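Histone acetyltransferase, ELP3 family (Methanocaldococcus infernus, PDB 6IA8) converts the wobble uridine at position 34 of tRNAs into 5-carboxymethyluridine, using acetyl-CoA and radical S-adenosyl-L-methionine chemistry. Local coordinates at residues Val186-Ser198 and Met205-Val217. Sequence-based numbering, arbitrary orientation.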
ATOM      1  N   VAL A 186      -7.081  10.598   4.104  1.00 33.37           N
ATOM      2  CA  VAL A 186      -7.839   9.351   4.042  1.00 35.53           C
ATOM      3  C   VAL A 186      -6.960   8.123   4.200  1.00 34.43           C
ATOM      4  O   VAL A 186      -7.483   7.020   4.386  1.00 34.09           O
ATOM      5  CB  VAL A 186      -8.642   9.232   2.732  1.00 41.02           C
ATOM      6  CG1 VAL A 186      -9.631  10.410   2.626  1.00 36.71           C
ATOM      7  CG2 VAL A 186      -7.710   9.163   1.521  1.00 35.13           C
ATOM      8  N   ALA A 187      -5.647   8.273   4.155  1.00 29.78           N
ATOM      9  CA  ALA A 187      -4.729   7.158   4.312  1.00 32.84           C
ATOM     10  C   ALA A 187      -3.377   7.720   4.713  1.00 31.68           C
ATOM     11  O   ALA A 187      -2.976   8.790   4.250  1.00 34.35           O
ATOM     12  CB  ALA A 187      -4.583   6.334   3.027  1.00 34.46           C
ATOM     13  N   LEU A 188      -2.657   6.958   5.526  1.00 28.52           N
ATOM     14  CA  LEU A 188      -1.334   7.358   5.994  1.00 29.10           C
ATOM     15  C   LEU A 188      -0.449   6.129   5.921  1.00 38.51           C
ATOM     16  O   LEU A 188      -0.714   5.138   6.613  1.00 33.90           O
ATOM     17  CB  LEU A 188      -1.382   7.888   7.423  1.00 34.33           C
ATOM     18  CG  LEU A 188      -0.055   8.076   8.187  1.00 34.03           C
ATOM     19  CD1 LEU A 188       0.877   8.918   7.416  1.00 40.37           C
ATOM     20  CD2 LEU A 188      -0.331   8.689   9.587  1.00 48.95           C
ATOM     21  N   CYS A 189       0.579   6.196   5.082  1.00 31.28           N
ATOM     22  CA  CYS A 189       1.492   5.087   4.867  1.00 29.81           C
ATOM     23  C   CYS A 189       2.851   5.427   5.459  1.00 36.78           C
ATOM     24  O   CYS A 189       3.389   6.509   5.205  1.00 36.27           O
ATOM     25  CB  CYS A 189       1.665   4.765   3.386  1.00 32.70           C
ATOM     26  SG  CYS A 189       2.845   3.304   3.182  1.00 44.95           S
ATOM     27  N   ILE A 190       3.395   4.508   6.247  1.00 30.56           N
ATOM     28  CA  ILE A 190       4.698   4.670   6.884  1.00 31.59           C
ATOM     29  C   ILE A 190       5.623   3.592   6.336  1.00 35.31           C
ATOM     30  O   ILE A 190       5.269   2.411   6.324  1.00 31.61           O
ATOM     31  CB  ILE A 190       4.589   4.587   8.415  1.00 33.42           C
ATOM     32  CG1 ILE A 190       3.703   5.726   8.917  1.00 42.92           C
ATOM     33  CG2 ILE A 190       5.991   4.726   9.075  1.00 34.06           C
ATOM     34  CD1 ILE A 190       3.516   5.721  10.382  1.00 45.05           C
ATOM     35  N   GLU A 191       6.779   3.996   5.842  1.00 33.41           N
ATOM     36  CA  GLU A 191       7.776   3.046   5.376  1.00 38.35           C
ATOM     37  C   GLU A 191       8.702   2.721   6.534  1.00 41.68           C
ATOM     38  O   GLU A 191       9.092   3.616   7.296  1.00 39.82           O
ATOM     39  CB  GLU A 191       8.571   3.625   4.206  1.00 52.80           C
ATOM     40  CG  GLU A 191       7.707   4.133   3.062  1.00 82.10           C
ATOM     41  CD  GLU A 191       8.522   4.595   1.870  1.00 72.26           C
ATOM     42  OE1 GLU A 191       9.738   4.833   2.024  1.00 67.62           O
ATOM     43  OE2 GLU A 191       7.951   4.709   0.771  1.00 68.22           O
ATOM     44  N   THR A 192       9.062   1.445   6.669  1.00 36.97           N
ATOM     45  CA  THR A 192       9.934   1.082   7.780  1.00 35.71           C
ATOM     46  C   THR A 192      10.743  -0.164   7.474  1.00 40.30           C
ATOM     47  O   THR A 192      10.359  -0.978   6.636  1.00 37.14           O
ATOM     48  CB  THR A 192       9.135   0.845   9.071  1.00 46.41           C
ATOM     49  OG1 THR A 192      10.018   0.744  10.212  1.00 47.57           O
ATOM     50  CG2 THR A 192       8.302  -0.439   8.942  1.00 45.98           C
ATOM     51  N   ARG A 193      11.881  -0.293   8.155  0.51 41.26           N
ATOM     52  CA  ARG A 193      12.661  -1.518   8.076  0.51 40.48           C
ATOM     53  C   ARG A 193      11.945  -2.607   8.865  0.51 45.66           C
ATOM     54  O   ARG A 193      11.323  -2.315   9.889  0.51 49.51           O
ATOM     55  CB  ARG A 193      14.072  -1.317   8.633  0.51 46.38           C
ATOM     56  CG  ARG A 193      14.843  -0.179   7.986  0.51 56.33           C
ATOM     57  CD  ARG A 193      16.285  -0.135   8.508  0.51 60.60           C
ATOM     58  NE  ARG A 193      16.993   1.063   8.071  0.51 52.24           N
ATOM     59  CZ  ARG A 193      18.311   1.209   8.125  0.51 53.15           C
ATOM     60  NH1 ARG A 193      18.868   2.338   7.702  0.51 62.57           N
ATOM     61  NH2 ARG A 193      19.070   0.223   8.586  0.51 54.93           N
ATOM     62  N   PRO A 194      11.994  -3.860   8.407  1.00 41.97           N
ATOM     63  CA  PRO A 194      11.244  -4.915   9.103  1.00 41.93           C
ATOM     64  C   PRO A 194      11.586  -5.046  10.573  1.00 59.60           C
ATOM     65  O   PRO A 194      10.720  -5.449  11.352  1.00 62.24           O
ATOM     66  CB  PRO A 194      11.627  -6.182   8.335  1.00 40.87           C
ATOM     67  CG  PRO A 194      11.965  -5.687   6.935  1.00 54.98           C
ATOM     68  CD  PRO A 194      12.655  -4.355   7.181  1.00 47.11           C
ATOM     69  N   ASP A 195      12.814  -4.734  10.988  1.00 62.92           N
ATOM     70  CA  ASP A 195      13.192  -4.857  12.393  1.00 64.49           C
ATOM     71  C   ASP A 195      12.819  -3.637  13.226  1.00 45.58           C
ATOM     72  O   ASP A 195      13.052  -3.645  14.436  1.00 57.98           O
ATOM     73  CB  ASP A 195      14.698  -5.133  12.524  1.00 61.48           C
ATOM     74  CG  ASP A 195      15.553  -4.100  11.808  1.00 74.04           C
ATOM     75  OD1 ASP A 195      15.131  -3.595  10.742  1.00 76.56           O
ATOM     76  OD2 ASP A 195      16.658  -3.804  12.307  1.00 79.61           O
ATOM     77  N   TYR A 196      12.250  -2.595  12.622  1.00 45.52           N
ATOM     78  CA  TYR A 196      11.662  -1.470  13.350  1.00 55.72           C
ATOM     79  C   TYR A 196      10.147  -1.611  13.443  1.00 60.65           C
ATOM     80  O   TYR A 196       9.423  -0.620  13.321  1.00 66.34           O
ATOM     81  CB  TYR A 196      11.981  -0.129  12.686  1.00 69.73           C
ATOM     82  CG  TYR A 196      13.417   0.300  12.623  1.00 70.06           C
ATOM     83  CD1 TYR A 196      14.363  -0.227  13.477  1.00 55.67           C
ATOM     84  CD2 TYR A 196      13.822   1.264  11.692  1.00 76.32           C
ATOM     85  CE1 TYR A 196      15.704   0.176  13.395  1.00 73.22           C
ATOM     86  CE2 TYR A 196      15.134   1.670  11.603  1.00 83.87           C
ATOM     87  CZ  TYR A 196      16.074   1.128  12.453  1.00 96.50           C
ATOM     88  OH  TYR A 196      17.380   1.544  12.358  1.00134.71           O
ATOM     89  N   CYS A 197       9.621  -2.816  13.630  1.00 44.71           N
ATOM     90  CA  CYS A 197       8.180  -3.036  13.574  1.00 35.47           C
ATOM     91  C   CYS A 197       7.708  -3.874  14.750  1.00 48.52           C
ATOM     92  O   CYS A 197       7.052  -4.905  14.584  1.00 39.37           O
ATOM     93  CB  CYS A 197       7.818  -3.698  12.260  1.00 50.62           C
ATOM     94  SG  CYS A 197       6.281  -3.196  11.703  1.00 45.78           S
ATOM     95  N   SER A 198       8.047  -3.423  15.958  1.00 43.24           N
ATOM     96  CA  SER A 198       7.654  -4.070  17.198  1.00 46.85           C
ATOM     97  C   SER A 198       6.218  -3.701  17.555  1.00 39.19           C
ATOM     98  O   SER A 198       5.615  -2.781  16.973  1.00 36.33           O
ATOM     99  CB  SER A 198       8.559  -3.623  18.339  1.00 43.46           C
ATOM    100  OG  SER A 198       8.370  -2.204  18.473  1.00 43.72           O
ATOM    101  N   MET A 205       2.367   3.778  15.582  1.00 35.10           N
ATOM    102  CA  MET A 205       1.867   4.049  14.240  1.00 33.13           C
ATOM    103  C   MET A 205       0.356   4.162  14.231  1.00 38.11           C
ATOM    104  O   MET A 205      -0.190   5.028  13.550  1.00 33.92           O
ATOM    105  CB  MET A 205       2.350   2.981  13.266  1.00 34.22           C
ATOM    106  CG  MET A 205       3.849   3.131  12.959  1.00 37.98           C
ATOM    107  SD  MET A 205       4.520   1.979  11.768  1.00 46.06           S
ATOM    108  CE  MET A 205       4.082   0.485  12.518  1.00 32.01           C
ATOM    109  N   LEU A 206      -0.339   3.293  14.962  1.00 35.76           N
ATOM    110  CA  LEU A 206      -1.786   3.433  15.094  1.00 35.57           C
ATOM    111  C   LEU A 206      -2.163   4.765  15.744  1.00 41.16           C
ATOM    112  O   LEU A 206      -3.141   5.403  15.344  1.00 37.17           O
ATOM    113  CB  LEU A 206      -2.348   2.268  15.907  1.00 41.50           C
ATOM    114  CG  LEU A 206      -2.316   0.906  15.214  1.00 41.24           C
ATOM    115  CD1 LEU A 206      -2.527  -0.229  16.201  1.00 39.33           C
ATOM    116  CD2 LEU A 206      -3.373   0.912  14.141  1.00 36.89           C
ATOM    117  N   LYS A 207      -1.418   5.194  16.766  1.00 35.62           N
ATOM    118  CA  LYS A 207      -1.691   6.493  17.379  1.00 41.30           C
ATOM    119  C   LYS A 207      -1.604   7.613  16.351  1.00 41.25           C
ATOM    120  O   LYS A 207      -2.377   8.576  16.396  1.00 36.88           O
ATOM    121  CB  LYS A 207      -0.709   6.748  18.526  1.00 49.87           C
ATOM    122  CG  LYS A 207      -1.114   7.910  19.452  1.00 74.03           C
ATOM    123  CD  LYS A 207      -0.028   8.207  20.493  1.00 74.43           C
ATOM    124  CE  LYS A 207       1.064   9.100  19.924  1.00 79.12           C
ATOM    125  NZ  LYS A 207       2.252   9.196  20.801  1.00 64.83           N
ATOM    126  N   LEU A 208      -0.649   7.518  15.432  1.00 36.44           N
ATOM    127  CA  LEU A 208      -0.476   8.548  14.418  1.00 37.39           C
ATOM    128  C   LEU A 208      -1.600   8.553  13.387  1.00 33.32           C
ATOM    129  O   LEU A 208      -1.731   9.525  12.641  1.00 36.21           O
ATOM    130  CB  LEU A 208       0.850   8.339  13.701  1.00 34.86           C
ATOM    131  CG  LEU A 208       2.124   8.437  14.521  1.00 36.12           C
ATOM    132  CD1 LEU A 208       3.340   8.026  13.733  1.00 35.65           C
ATOM    133  CD2 LEU A 208       2.302   9.851  15.076  1.00 34.83           C
ATOM    134  N   GLY A 209      -2.379   7.481  13.286  1.00 34.04           N
ATOM    135  CA  GLY A 209      -3.390   7.361  12.256  1.00 36.73           C
ATOM    136  C   GLY A 209      -2.977   6.550  11.049  1.00 39.61           C
ATOM    137  O   GLY A 209      -3.619   6.661   9.994  1.00 31.97           O
ATOM    138  N   ALA A 210      -1.923   5.751  11.163  1.00 31.96           N
ATOM    139  CA  ALA A 210      -1.454   4.968  10.026  1.00 32.87           C
ATOM    140  C   ALA A 210      -2.506   3.963   9.598  1.00 32.01           C
ATOM    141  O   ALA A 210      -3.210   3.393  10.430  1.00 33.60           O
ATOM    142  CB  ALA A 210      -0.153   4.228  10.369  1.00 34.78           C
ATOM    143  N   THR A 211      -2.588   3.729   8.291  1.00 29.32           N
ATOM    144  CA  THR A 211      -3.432   2.699   7.729  1.00 30.59           C
ATOM    145  C   THR A 211      -2.648   1.689   6.927  1.00 33.40           C
ATOM    146  O   THR A 211      -3.198   0.622   6.631  1.00 32.70           O
ATOM    147  CB  THR A 211      -4.501   3.327   6.819  1.00 38.55           C
ATOM    148  OG1 THR A 211      -3.869   4.155   5.829  1.00 35.12           O
ATOM    149  CG2 THR A 211      -5.459   4.217   7.668  1.00 38.30           C
ATOM    150  N   ARG A 212      -1.409   2.014   6.512  1.00 29.37           N
ATOM    151  CA  ARG A 212      -0.596   1.110   5.702  1.00 32.08           C
ATOM    152  C   ARG A 212       0.841   1.186   6.185  1.00 30.17           C
ATOM    153  O   ARG A 212       1.323   2.267   6.522  1.00 31.02           O
ATOM    154  CB  ARG A 212      -0.662   1.450   4.205  1.00 39.42           C
ATOM    155  CG  ARG A 212       0.101   0.483   3.293  1.00 88.63           C
ATOM    156  CD  ARG A 212       0.003   0.906   1.828  1.00107.91           C
ATOM    157  NE  ARG A 212       0.992   1.920   1.469  1.00132.23           N
ATOM    158  CZ  ARG A 212       0.982   2.617   0.338  1.00136.84           C
ATOM    159  NH1 ARG A 212       0.026   2.421  -0.556  1.00126.06           N
ATOM    160  NH2 ARG A 212       1.925   3.516   0.105  1.00160.16           N
ATOM    161  N   VAL A 213       1.519   0.038   6.229  1.00 29.54           N
ATOM    162  CA  VAL A 213       2.937  -0.024   6.561  1.00 31.66           C
ATOM    163  C   VAL A 213       3.672  -0.745   5.437  1.00 35.80           C
ATOM    164  O   VAL A 213       3.285  -1.845   5.028  1.00 32.55           O
ATOM    165  CB  VAL A 213       3.177  -0.727   7.909  1.00 28.86           C
ATOM    166  CG1 VAL A 213       4.712  -0.857   8.175  1.00 31.85           C
ATOM    167  CG2 VAL A 213       2.524   0.001   9.033  1.00 28.62           C
ATOM    168  N   GLU A 214       4.707  -0.110   4.914  1.00 27.88           N
ATOM    169  CA  GLU A 214       5.523  -0.674   3.851  1.00 29.48           C
ATOM    170  C   GLU A 214       6.825  -1.155   4.471  1.00 33.32           C
ATOM    171  O   GLU A 214       7.559  -0.353   5.062  1.00 35.35           O
ATOM    172  CB  GLU A 214       5.822   0.349   2.755  1.00 31.42           C
ATOM    173  CG  GLU A 214       6.566  -0.267   1.565  1.00 36.82           C
ATOM    174  CD  GLU A 214       7.144   0.775   0.608  1.00 59.82           C
ATOM    175  OE1 GLU A 214       8.380   0.773   0.406  1.00 70.82           O
ATOM    176  OE2 GLU A 214       6.364   1.588   0.072  1.00 71.11           O
ATOM    177  N   LEU A 215       7.099  -2.450   4.352  1.00 34.78           N
ATOM    178  CA  LEU A 215       8.284  -3.070   4.932  1.00 32.85           C
ATOM    179  C   LEU A 215       9.382  -3.091   3.880  1.00 34.80           C
ATOM    180  O   LEU A 215       9.138  -3.501   2.743  1.00 35.95           O
ATOM    181  CB  LEU A 215       7.969  -4.495   5.401  1.00 33.64           C
ATOM    182  CG  LEU A 215       6.962  -4.601   6.556  1.00 37.34           C
ATOM    183  CD1 LEU A 215       6.644  -6.114   6.811  1.00 35.09           C
ATOM    184  CD2 LEU A 215       7.486  -3.941   7.819  1.00 39.71           C
ATOM    185  N   GLY A 216      10.577  -2.634   4.250  1.00 36.89           N
ATOM    186  CA  GLY A 216      11.736  -2.757   3.385  1.00 36.97           C
ATOM    187  C   GLY A 216      12.269  -4.181   3.344  1.00 35.52           C
ATOM    188  O   GLY A 216      13.348  -4.458   3.885  1.00 31.82           O
ATOM    189  N   VAL A 217      11.510  -5.099   2.735  1.00 30.61           N
ATOM    190  CA  VAL A 217      11.873  -6.515   2.751  1.00 35.13           C
ATOM    191  C   VAL A 217      13.107  -6.774   1.886  1.00 36.03           C
ATOM    192  O   VAL A 217      14.054  -7.444   2.324  1.00 33.11           O
ATOM    193  CB  VAL A 217      10.680  -7.369   2.289  1.00 33.77           C
ATOM    194  CG1 VAL A 217      11.065  -8.828   2.239  1.00 33.72           C
ATOM    195  CG2 VAL A 217       9.476  -7.146   3.215  1.00 32.09           C
TER
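I190 N donates to R212 O, and I190 O accepts E214 N (2.9 Å), part of the parallel pairing that continues through T192, whose N reaches E214 O and whose O takes G216 N. Where strand 212-218 begins, L188 O accepts both T211 N and R212 N, while the chi1 of T211 (54°) presents its OG1 to L188 N, which donates to it at 3.1 Å.

Apolar contacts gather on the face bearing I190 and T192. I190 CD1 meets M205 CG at 3.7 Å and also A210 CB and L208 CD1, and T192 CG2 touches both V213 CG1 and L215 CD2.

On the other face the E191 and E214 side chains run side by side, carboxylate planes 42° apart, bringing two like charges close together, OE2 to OE2 3.6 Å. The salt bridge of E214 OE2 to K286 NZ probably offsets their repulsion. With alanine at E191 the CG and carboxylate alongside E214 are gone, and the E214 side chain, still paired with K286, is likely to lose its lateral packing and be freer to turn on that side.

Helix 199-208 closes in a Schellman motif with G209 just past its end, and strand 212-218 then completes the beta-alpha-beta unit of the radical SAM core; strand 134-140 flanks 184-192, and strand 250-255 flanks 212-218.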